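Local coordinates for hypothetical protein (Streptococcus pneumoniae, PDB 2HIY) that is of unknown function but belongs to the conserved bacterial DUF1697 family and folds into two antiparallel four-stranded sheets flanked by helices, at residues E64-F67 and A68-P72; E146-S149 and K150-Y153; S52-S55 and K56-V60; V114-V117 and I118-E122. All blocks are in the same frame, centred on the assembly; numbering follows the deposited sequence.

Along the chain the order is interaction 3, interaction 1, interaction 4, interaction 2. The first two share helix 56-70: interaction 3 starts it just after strand 47-52, interaction 1 ends it, and their centres lie about 16 Å apart. This helix belongs with the antiparallel sheet 39-41, 47-52, 5-10, 78-81. Interaction 4 lies within helix 114-122 beside the second sheet, 129-133, 137-142, 102-108, 166-170, which has the same 2-3-1-4 strand order. Interaction 2 leads from strand 137-142 into helix 152-156, its nearest atoms about 7 Å from those of interaction 4. Interactions 3 and 1 thus go with the first sheet, 4 and 2 with the second; the centres of 2 and 3 are about 40 Å apart.

Interaction 1: residues E64-F67 and A68-P72; sequences ETFF and AVHYP
His-70 N donates to Phe-66 O at 2.9 Å, and one residue on Tyr-71 N reaches Phe-67 O at 2.8 Å; with Ala-68 N on Glu-64 O these bonds carry helix 56-70 to its last turn. Tyr-71 is the first residue to leave helical angles, and Pro-72, which has no amide hydrogen to offer, suits the exit: its CA makes a C-H...O contact with Phe-67 O. Outward from the backbone, the rings of Phe-66 and His-70 run nearly parallel, planes 20° apart and centroids 4.7 Å apart, but slid so far that they barely overlap. CD1 of Phe-66 meets CD2 of His-70 at 3.5 Å, while Val-69 CG1 covers the opposite face of the imidazole. Phe-66 is swung there by chi1 of 172°, and its CZ also reaches Tyr-71 CE2 at 3.9 Å, near the edge of the tyrosine ring. Phe-67 brings its CD1 to 4.3 Å from Tyr-71 CD2, which lies at the edge of the phenylalanine ring. Large aromatics suit positions 66 and 71 because both face helix 24-34: Phe-66 packs on Leu-27 and Leu-31, and Tyr-71 touches Leu-27 while its OH is hydrogen-bonded to Glu-30. Phe-67 packs instead on the loop residue Ile-74.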
# COMPACT_ATOMS: atom_id res chain seq x y z
N GLU D 64 21.61 -26.30 -0.34
CA GLU D 64 20.90 -26.27 -1.61
C GLU D 64 19.83 -27.35 -1.67
O GLU D 64 18.69 -27.09 -2.07
CB GLU D 64 21.88 -26.43 -2.78
CG GLU D 64 22.67 -25.17 -3.03
CD GLU D 64 23.82 -25.34 -4.00
OE1 GLU D 64 24.21 -26.50 -4.30
OE2 GLU D 64 24.35 -24.29 -4.45
N THR D 65 20.18 -28.56 -1.27
CA THR D 65 19.21 -29.65 -1.26
C THR D 65 18.09 -29.37 -0.26
O THR D 65 16.91 -29.59 -0.53
CB THR D 65 19.91 -30.98 -0.95
OG1 THR D 65 20.87 -31.22 -1.99
CG2 THR D 65 18.91 -32.15 -0.85
N PHE D 66 18.46 -28.85 0.91
CA PHE D 66 17.46 -28.51 1.92
C PHE D 66 16.43 -27.49 1.44
O PHE D 66 15.22 -27.68 1.56
CB PHE D 66 18.15 -28.00 3.20
CG PHE D 66 17.20 -27.47 4.20
CD1 PHE D 66 16.50 -28.35 5.02
CD2 PHE D 66 16.98 -26.11 4.32
CE1 PHE D 66 15.57 -27.86 5.95
CE2 PHE D 66 16.07 -25.63 5.26
CZ PHE D 66 15.37 -26.51 6.07
N PHE D 67 16.91 -26.38 0.87
CA PHE D 67 15.98 -25.36 0.40
C PHE D 67 15.12 -25.86 -0.75
O PHE D 67 13.93 -25.54 -0.82
CB PHE D 67 16.71 -24.09 -0.01
CG PHE D 67 17.33 -23.35 1.16
CD1 PHE D 67 16.58 -23.05 2.29
CD2 PHE D 67 18.65 -22.93 1.10
CE1 PHE D 67 17.15 -22.33 3.36
CE2 PHE D 67 19.21 -22.22 2.16
CZ PHE D 67 18.47 -21.93 3.28
N ALA D 68 15.73 -26.62 -1.67
CA ALA D 68 14.95 -27.11 -2.84
C ALA D 68 13.73 -27.91 -2.38
O ALA D 68 12.71 -27.87 -3.05
CB ALA D 68 15.83 -27.91 -3.78
N VAL D 69 13.84 -28.61 -1.26
CA VAL D 69 12.75 -29.44 -0.77
C VAL D 69 11.81 -28.63 0.11
O VAL D 69 10.58 -28.73 -0.03
CB VAL D 69 13.26 -30.65 0.03
CG1 VAL D 69 12.09 -31.42 0.67
CG2 VAL D 69 14.08 -31.55 -0.86
N HIS D 70 12.36 -27.85 1.03
CA HIS D 70 11.57 -27.24 2.10
C HIS D 70 11.10 -25.81 1.85
O HIS D 70 10.04 -25.41 2.34
CB HIS D 70 12.34 -27.30 3.42
CG HIS D 70 12.58 -28.70 3.87
ND1 HIS D 70 11.69 -29.37 4.69
CD2 HIS D 70 13.56 -29.57 3.55
CE1 HIS D 70 12.14 -30.60 4.88
NE2 HIS D 70 13.25 -30.76 4.19
N TYR D 71 11.92 -25.04 1.13
CA TYR D 71 11.61 -23.63 0.83
C TYR D 71 12.09 -23.31 -0.57
O TYR D 71 13.07 -22.59 -0.73
CB TYR D 71 12.33 -22.69 1.83
CG TYR D 71 11.94 -22.98 3.25
CD1 TYR D 71 10.72 -22.54 3.77
CD2 TYR D 71 12.79 -23.72 4.10
CE1 TYR D 71 10.33 -22.84 5.08
CE2 TYR D 71 12.39 -24.05 5.41
CZ TYR D 71 11.18 -23.59 5.90
OH TYR D 71 10.78 -23.88 7.19
N PRO D 72 11.39 -23.81 -1.59
CA PRO D 72 11.89 -23.75 -2.96
C PRO D 72 11.98 -22.34 -3.54
O PRO D 72 12.64 -22.17 -4.57
CB PRO D 72 10.90 -24.63 -3.76
CG PRO D 72 9.86 -25.03 -2.85
CD PRO D 72 10.13 -24.57 -1.47

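Interaction 2: residues E146-S149 and K150-Y153; sequences ESYS and KTAY
Thr-151 and Tyr-148 form the tight part of this turn, because a single carbonyl oxygen, Tyr-148 O, is gripped twice by the threonine. Its hydroxyl OG1 donates to Tyr-148 O at 2.7 Å, lying in the carbonyl plane, while Thr-151 N reaches the same oxygen at 3.0 Å from well above that plane. With chi1 at 62°, OG1 is set between the backbone N and the carbonyl carbon, and from there it also lies over one face of the Tyr-148 ring, offset toward the rim. Thr-151 is the N-cap of helix 152-156, and OG1 additionally caps His-154 N; a small branched hydroxyl residue suits a place that must both donate backward and accept forward. One residue earlier Lys-150 N bonds to Ser-147 O at 3.0 Å. The two tyrosines cross at a slant: Tyr-148 OH comes in the ring plane to the edge of Tyr-153, 3.4 Å from CD2. Tyr-153 is packed further by Leu-106 and, edge to face, by Trp-140.

The other side is looser. Ser-149 is exposed, and the end of Lys-150 leads away from the turn, whereas Ser-147 OG is held by Asp-128. Tyr-148 is only partly covered, and its side chain is about 4 Å from a glycerol, probably from the crystallisation liquor. Chemically, the first-turn amides are satisfied: Thr-151 OG1 serves His-154 N, and Glu-129 accepts from Ala-152 N and Tyr-153 N, its negative charge probably well matched to the helix N-terminus. Cation-pi contacts of Tyr-148 with Arg-102 and Tyr-153 with Lys-142 probably stabilise those positive charges.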
# COMPACT_ATOMS: atom_id res chain seq x y z
N GLU D 146 17.99 13.74 -0.95
CA GLU D 146 17.52 14.63 -2.03
C GLU D 146 17.99 14.22 -3.43
O GLU D 146 17.36 14.60 -4.42
CB GLU D 146 17.90 16.07 -1.74
CG GLU D 146 17.57 17.08 -2.85
CD GLU D 146 18.80 17.62 -3.56
OE1 GLU D 146 19.57 16.81 -4.13
OE2 GLU D 146 19.00 18.85 -3.56
N SER D 147 19.07 13.43 -3.51
CA SER D 147 19.58 12.98 -4.79
C SER D 147 19.40 11.48 -4.97
O SER D 147 19.79 10.95 -6.01
CB SER D 147 21.07 13.32 -4.86
OG SER D 147 21.71 12.62 -3.80
N TYR D 148 18.82 10.80 -3.99
CA TYR D 148 18.76 9.35 -4.02
C TYR D 148 18.05 8.81 -5.28
O TYR D 148 18.50 7.80 -5.87
CB TYR D 148 18.08 8.82 -2.74
CG TYR D 148 17.91 7.34 -2.75
CD1 TYR D 148 18.97 6.53 -2.41
CD2 TYR D 148 16.71 6.74 -3.18
CE1 TYR D 148 18.84 5.13 -2.46
CE2 TYR D 148 16.59 5.35 -3.22
CZ TYR D 148 17.67 4.56 -2.86
OH TYR D 148 17.57 3.17 -2.92
N SER D 149 16.96 9.44 -5.68
CA SER D 149 16.19 8.91 -6.81
C SER D 149 16.93 9.03 -8.15
O SER D 149 16.52 8.40 -9.12
CB SER D 149 14.83 9.61 -6.93
OG SER D 149 14.97 10.95 -7.34
N LYS D 150 18.03 9.77 -8.19
CA LYS D 150 18.87 9.87 -9.39
C LYS D 150 20.08 8.95 -9.36
O LYS D 150 20.85 8.93 -10.31
CB LYS D 150 19.33 11.31 -9.60
CG LYS D 150 18.19 12.31 -9.92
CD LYS D 150 18.74 13.77 -9.83
CE LYS D 150 17.65 14.82 -9.99
NZ LYS D 150 17.35 15.09 -11.43
N THR D 151 20.24 8.18 -8.29
CA THR D 151 21.39 7.30 -8.22
C THR D 151 21.23 6.06 -9.11
O THR D 151 20.10 5.60 -9.39
CB THR D 151 21.68 6.81 -6.77
OG1 THR D 151 20.58 6.05 -6.24
CG2 THR D 151 22.03 7.99 -5.85
N ALA D 152 22.36 5.49 -9.53
CA ALA D 152 22.34 4.22 -10.24
C ALA D 152 21.79 3.13 -9.35
O ALA D 152 21.10 2.21 -9.84
CB ALA D 152 23.74 3.87 -10.69
N TYR D 153 22.10 3.16 -8.06
CA TYR D 153 21.55 2.18 -7.13
C TYR D 153 20.02 2.12 -7.25
O TYR D 153 19.44 1.02 -7.41
CB TYR D 153 21.96 2.53 -5.70
CG TYR D 153 21.57 1.50 -4.68
CD1 TYR D 153 22.42 0.43 -4.43
CD2 TYR D 153 20.38 1.59 -3.95
CE1 TYR D 153 22.08 -0.58 -3.51
CE2 TYR D 153 20.02 0.58 -3.03
CZ TYR D 153 20.88 -0.47 -2.81
OH TYR D 153 20.51 -1.42 -1.88

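Interaction 3: residues S52-S55 and K56-V60; sequences SIDS and KAQLV
Leu-59 N bonds to Ser-55 O at 2.9 Å, the first regular i to i+4 bond of helix 56-70, and joins the extended Ser-55 to the first turn. The Ser-55 side chain completes this start. Its OG accepts from Gln-58 N at 3.1 Å with an N-H...O angle of 156°, because chi1 of 70° tucks the hydroxyl in over the backbone, flanked by both its N and its C. Serine suits the site because its short arm reaches an amide that no earlier helical carbonyl can serve. Asp-54 stands just before it: its OD1 takes Ser-55 N at 2.9 Å, met from above the carboxylate plane, and the carboxylate lies across the Gln-58 side chain at about a right angle, its OD1 3.6 Å from Gln-58 CB. An acidic group here sits near the positive end of the helix dipole, which would probably lower its pKa.

This is an N-cap preceded by an ST turn, in which Ser-52 OG accepts from Asp-54 N at 3.0 Å. It turns the chain from the end of strand 47-52, where Ser-52 pairs through its backbone with Thr-5, into the helix. Leu-59 fills the inside of the bend. With CG anti to the carbonyl carbon (chi1 -71°), its CD2 comes to 3.6 Å from Ser-52 OG and its CG lies 4.0 Å from Asp-54 CB, while beyond the segments it touches Leu-36. Lys-56 runs out extended, and its NZ is shared by the Leu-79 carbonyl and a salt bridge to Glu-110.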
# COMPACT_ATOMS: atom_id res chain seq x y z
N SER D 52 29.59 -25.28 12.37
CA SER D 52 29.83 -26.56 11.76
C SER D 52 31.29 -26.79 11.46
O SER D 52 32.00 -25.85 11.10
CB SER D 52 29.03 -26.72 10.46
OG SER D 52 29.19 -28.00 9.89
N ILE D 53 31.71 -28.04 11.56
CA ILE D 53 33.05 -28.44 11.16
C ILE D 53 33.03 -29.11 9.78
O ILE D 53 34.07 -29.47 9.25
CB ILE D 53 33.65 -29.38 12.25
CG1 ILE D 53 35.18 -29.49 12.15
CG2 ILE D 53 33.00 -30.74 12.22
CD1 ILE D 53 35.81 -30.07 13.41
N ASP D 54 31.85 -29.24 9.17
CA ASP D 54 31.75 -29.85 7.85
C ASP D 54 32.43 -28.94 6.82
O ASP D 54 32.55 -27.72 7.04
CB ASP D 54 30.28 -30.05 7.49
CG ASP D 54 30.05 -31.21 6.52
OD1 ASP D 54 31.03 -31.78 5.98
OD2 ASP D 54 28.87 -31.51 6.27
N SER D 55 32.85 -29.49 5.68
CA SER D 55 33.50 -28.67 4.65
C SER D 55 32.49 -27.70 4.08
O SER D 55 31.29 -27.97 4.06
CB SER D 55 34.05 -29.53 3.52
OG SER D 55 33.01 -30.08 2.75
N LYS D 56 32.96 -26.53 3.67
CA LYS D 56 32.04 -25.55 3.09
C LYS D 56 31.32 -26.12 1.88
O LYS D 56 30.14 -25.87 1.71
CB LYS D 56 32.74 -24.26 2.75
CG LYS D 56 31.71 -23.21 2.34
CD LYS D 56 32.30 -21.88 2.20
CE LYS D 56 31.15 -20.91 1.84
NZ LYS D 56 31.72 -19.61 1.52
N ALA D 57 32.01 -26.90 1.05
CA ALA D 57 31.40 -27.50 -0.14
C ALA D 57 30.23 -28.40 0.22
O ALA D 57 29.19 -28.37 -0.44
CB ALA D 57 32.44 -28.24 -0.96
N GLN D 58 30.40 -29.19 1.28
CA GLN D 58 29.32 -30.05 1.72
C GLN D 58 28.19 -29.26 2.37
O GLN D 58 27.02 -29.61 2.19
CB GLN D 58 29.82 -31.17 2.63
CG GLN D 58 30.53 -32.27 1.81
CD GLN D 58 31.11 -33.42 2.62
OE1 GLN D 58 31.12 -33.43 3.85
NE2 GLN D 58 31.60 -34.42 1.89
N LEU D 59 28.54 -28.18 3.09
CA LEU D 59 27.50 -27.32 3.66
C LEU D 59 26.64 -26.69 2.57
O LEU D 59 25.42 -26.64 2.68
CB LEU D 59 28.10 -26.22 4.55
CG LEU D 59 28.66 -26.72 5.88
CD1 LEU D 59 29.43 -25.60 6.52
CD2 LEU D 59 27.56 -27.18 6.82
N VAL D 60 27.29 -26.18 1.53
CA VAL D 60 26.55 -25.58 0.41
C VAL D 60 25.65 -26.61 -0.28
O VAL D 60 24.48 -26.32 -0.58
CB VAL D 60 27.54 -24.93 -0.59
CG1 VAL D 60 26.81 -24.46 -1.87
CG2 VAL D 60 28.25 -23.75 0.07

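Interaction 4: residues V114-V117 and I118-E122; sequences VDQV and IATVE
Ile-118 lies obliquely across Val-114, its CD1 3.8 Å from Val-114 CG1, with CG1 of the isoleucine resting 3.3 Å from Val-114 O. The isoleucine holds CG1 anti to the carbonyl carbon (chi1 -69°), which sends its long branch back along the helix toward the preceding turn. A second pair, three residues further along, is Val-117 with Val-121: CG1 of the first and CG2 of the second are 4.2 Å apart, and Val-121 CG2 also sits 3.3 Å from Val-117 O. On another side Thr-120 OG1 lies 3.1 Å from Gln-116 O and 3.2 Å from Gln-116 OE1, so its single proton may go to either. The bend of Gln-116 at chi2 (60°) brings OE1 there.

The backbone sets these pairs in place. Ile-118 N bonds to Val-114 O, Ala-119 N to Asp-115 O, Thr-120 N to Gln-116 O and Val-121 N to Val-117 O, the last at 2.8 Å with an N-H...O angle of 170°, close to straight. Apolar valines suit the buried stripe because they meet other aliphatic and aromatic side chains and have no polar group to satisfy: Val-117 touches Ile-138, and Val-121 reaches Leu-131, Phe-133 and Ile-138. The polar residues Asp-115 and Gln-116 lie on the exposed flank. The arrangement is that of an amphipathic alpha-helix laid by its aliphatic face on strands 129-133 and 137-142 of an antiparallel sheet.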
# COMPACT_ATOMS: atom_id res chain seq x y z
N VAL D 114 31.13 -13.48 -9.85
CA VAL D 114 31.46 -12.15 -9.36
C VAL D 114 32.03 -11.24 -10.43
O VAL D 114 31.74 -10.06 -10.47
CB VAL D 114 32.38 -12.23 -8.12
CG1 VAL D 114 32.90 -10.86 -7.71
CG2 VAL D 114 31.63 -12.92 -6.97
N ASP D 115 32.84 -11.80 -11.33
CA ASP D 115 33.38 -10.98 -12.38
C ASP D 115 32.30 -10.39 -13.30
O ASP D 115 32.44 -9.26 -13.77
CB ASP D 115 34.42 -11.74 -13.20
CG ASP D 115 35.77 -11.85 -12.47
OD1 ASP D 115 35.97 -11.26 -11.38
OD2 ASP D 115 36.66 -12.50 -13.06
N GLN D 116 31.24 -11.16 -13.56
CA GLN D 116 30.13 -10.60 -14.32
C GLN D 116 29.41 -9.49 -13.56
O GLN D 116 29.04 -8.47 -14.14
CB GLN D 116 29.15 -11.69 -14.74
CG GLN D 116 27.96 -11.16 -15.56
CD GLN D 116 28.35 -10.46 -16.86
OE1 GLN D 116 28.47 -9.20 -16.95
NE2 GLN D 116 28.54 -11.26 -17.89
N VAL D 117 29.23 -9.70 -12.25
CA VAL D 117 28.62 -8.64 -11.43
C VAL D 117 29.44 -7.36 -11.46
O VAL D 117 28.91 -6.27 -11.68
CB VAL D 117 28.46 -9.12 -9.97
CG1 VAL D 117 27.97 -7.98 -9.06
CG2 VAL D 117 27.49 -10.29 -9.90
N ILE D 118 30.77 -7.51 -11.34
CA ILE D 118 31.63 -6.33 -11.38
C ILE D 118 31.49 -5.62 -12.73
O ILE D 118 31.37 -4.40 -12.81
CB ILE D 118 33.09 -6.76 -11.13
CG1 ILE D 118 33.26 -7.22 -9.67
CG2 ILE D 118 34.04 -5.62 -11.43
CD1 ILE D 118 34.64 -7.87 -9.37
N ALA D 119 31.50 -6.40 -13.82
CA ALA D 119 31.42 -5.75 -15.14
C ALA D 119 30.10 -5.02 -15.31
O ALA D 119 30.05 -3.88 -15.78
CB ALA D 119 31.60 -6.79 -16.27
N THR D 120 29.02 -5.64 -14.87
CA THR D 120 27.70 -5.00 -14.96
C THR D 120 27.65 -3.73 -14.10
O THR D 120 27.24 -2.68 -14.59
CB THR D 120 26.64 -5.99 -14.54
OG1 THR D 120 26.63 -7.07 -15.48
CG2 THR D 120 25.24 -5.33 -14.53
N VAL D 121 28.11 -3.83 -12.85
CA VAL D 121 28.07 -2.66 -11.99
C VAL D 121 28.94 -1.53 -12.55
O VAL D 121 28.53 -0.38 -12.56
CB VAL D 121 28.44 -3.01 -10.56
CG1 VAL D 121 28.57 -1.76 -9.73
CG2 VAL D 121 27.37 -3.90 -9.93
N GLU D 122 30.11 -1.90 -13.07
CA GLU D 122 31.01 -0.88 -13.61
C GLU D 122 30.42 -0.20 -14.82
O GLU D 122 30.86 0.92 -15.15
CB GLU D 122 32.34 -1.53 -14.02
CG GLU D 122 33.27 -1.77 -12.84
CD GLU D 122 34.55 -2.53 -13.24
OE1 GLU D 122 34.58 -3.21 -14.32
OE2 GLU D 122 35.50 -2.51 -12.45